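Local atomic coordinates of probable chaperone (Pseudomonas aeruginosa, PDB entry 4JMF), a protein that probably acts as a type III secretion chaperone of the CesT family, binding an effector protein as a dimer before its export. Residues Gly57-Asn62 / Gly83-Trp88. Residues are numbered along the deposited sequence; the frame is centred on the assembly and turned at random.
Sequences GDATAN and GERLLW
The backbones of G57-A59 and R85 stay well apart, with A59 and R85 the nearest pair at 7.6 Å between their CA atoms, so one long side chain has to span the gap. In this CesT-family fold, R85 opens strand 85-92 of the antiparallel sheet, while 57-62 belongs to the loop that follows the neighbouring strand 46-53. The R85 chain starts with CG anti to the carbonyl carbon and then bends at chi3 (72°), which carries the guanidinium to the G57-A59 backbone. There NH2 makes the closest approaches. It lies 3.1 Å from G57 O, reached obliquely to the guanidinium plane, and 3.8 Å from D58 N, which sits at the edge of the group, near its plane. The CB of A59 packs 4.0 Å from the same NH2. The other terminal nitrogen, NH1, donates to the carbonyl oxygens of E54 and Q56, so the guanidinium ties the strand start to the backbone of the loop's first part. The D58 carboxylate stays outside this grip, its OD1 6.0 Å from R85 NH2, too far for a salt bridge, although the opposite charges may still attract weakly. D58 instead folds the loop on itself in an Asx turn. Within that turn, A59 O accepts from N65 ND2 of the second subunit. Two donors from one residue converge on D58 OD1: T60 N at 3.0 Å, from above the carboxylate plane, and T60 OG1 at 2.8 Å, on the syn side.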
# COMPACT_ATOMS: atom_id res chain seq x y z
N GLY B 57 1.35 8.75 -15.80
CA GLY B 57 0.50 8.54 -14.65
C GLY B 57 0.15 9.80 -13.86
O GLY B 57 0.50 10.93 -14.23
N ASP B 58 -0.54 9.59 -12.75
CA ASP B 58 -1.04 10.69 -11.93
C ASP B 58 -0.69 10.39 -10.48
O ASP B 58 -1.30 9.51 -9.87
CB ASP B 58 -2.57 10.79 -12.11
CG ASP B 58 -3.19 11.98 -11.42
OD1 ASP B 58 -2.51 12.64 -10.59
OD2 ASP B 58 -4.38 12.25 -11.69
N ALA B 59 0.28 11.10 -9.92
CA ALA B 59 0.73 10.84 -8.55
C ALA B 59 -0.08 11.58 -7.50
O ALA B 59 0.23 11.51 -6.31
CB ALA B 59 2.20 11.18 -8.39
N THR B 60 -1.12 12.30 -7.92
CA THR B 60 -1.90 13.09 -6.97
C THR B 60 -3.07 12.26 -6.43
O THR B 60 -2.98 11.02 -6.33
CB THR B 60 -2.38 14.44 -7.60
OG1 THR B 60 -3.47 14.21 -8.48
CG2 THR B 60 -1.26 15.07 -8.40
N ALA B 61 -4.17 12.93 -6.07
CA ALA B 61 -5.38 12.22 -5.66
C ALA B 61 -6.05 11.62 -6.89
O ALA B 61 -6.85 12.28 -7.57
CB ALA B 61 -6.34 13.16 -4.92
N ASN B 62 -5.72 10.37 -7.20
CA ASN B 62 -6.26 9.75 -8.41
C ASN B 62 -6.69 8.31 -8.23
O ASN B 62 -6.58 7.74 -7.13
CB ASN B 62 -5.21 9.77 -9.48
CG ASN B 62 -3.92 9.27 -8.97
OD1 ASN B 62 -3.77 8.09 -8.69
ND2 ASN B 62 -2.98 10.17 -8.77
N GLY B 83 12.37 15.12 -6.88
CA GLY B 83 11.27 15.21 -7.83
C GLY B 83 10.98 13.90 -8.54
O GLY B 83 10.08 13.84 -9.39
N GLU B 84 11.72 12.85 -8.19
CA GLU B 84 11.54 11.57 -8.88
C GLU B 84 10.19 10.93 -8.55
O GLU B 84 9.80 10.84 -7.38
CB GLU B 84 12.67 10.59 -8.53
CG GLU B 84 14.03 11.05 -9.00
CD GLU B 84 14.31 10.69 -10.44
OE1 GLU B 84 15.48 10.40 -10.74
OE2 GLU B 84 13.37 10.68 -11.27
N ARG B 85 9.49 10.51 -9.60
CA ARG B 85 8.18 9.88 -9.46
C ARG B 85 8.33 8.36 -9.45
O ARG B 85 8.93 7.78 -10.36
CB ARG B 85 7.25 10.37 -10.58
CG ARG B 85 7.09 11.91 -10.54
CD ARG B 85 6.33 12.51 -11.72
NE ARG B 85 4.89 12.23 -11.71
CZ ARG B 85 4.30 11.24 -12.38
NH1 ARG B 85 5.02 10.40 -13.12
NH2 ARG B 85 2.98 11.08 -12.33
N LEU B 86 7.81 7.73 -8.40
CA LEU B 86 8.02 6.29 -8.19
C LEU B 86 6.69 5.57 -8.04
O LEU B 86 5.84 5.97 -7.23
CB LEU B 86 8.88 6.05 -6.94
CG LEU B 86 10.25 6.73 -6.82
CD1 LEU B 86 10.94 6.31 -5.52
CD2 LEU B 86 11.15 6.40 -8.01
N LEU B 87 6.51 4.52 -8.84
CA LEU B 87 5.34 3.64 -8.72
C LEU B 87 5.80 2.48 -7.83
O LEU B 87 6.83 1.87 -8.10
CB LEU B 87 4.97 3.12 -10.11
CG LEU B 87 3.74 2.23 -10.27
CD1 LEU B 87 2.51 3.07 -10.05
CD2 LEU B 87 3.71 1.61 -11.67
N TRP B 88 5.06 2.18 -6.76
CA TRP B 88 5.57 1.24 -5.76
C TRP B 88 4.48 0.43 -5.10
O TRP B 88 3.32 0.86 -5.03
CB TRP B 88 6.34 1.99 -4.66
CG TRP B 88 5.48 2.97 -3.89
CD1 TRP B 88 5.18 4.25 -4.25
CD2 TRP B 88 4.82 2.74 -2.64
NE1 TRP B 88 4.38 4.84 -3.29
CE2 TRP B 88 4.14 3.93 -2.30
CE3 TRP B 88 4.73 1.64 -1.77
CZ2 TRP B 88 3.38 4.06 -1.13
CZ3 TRP B 88 3.98 1.77 -0.60
CH2 TRP B 88 3.31 2.97 -0.29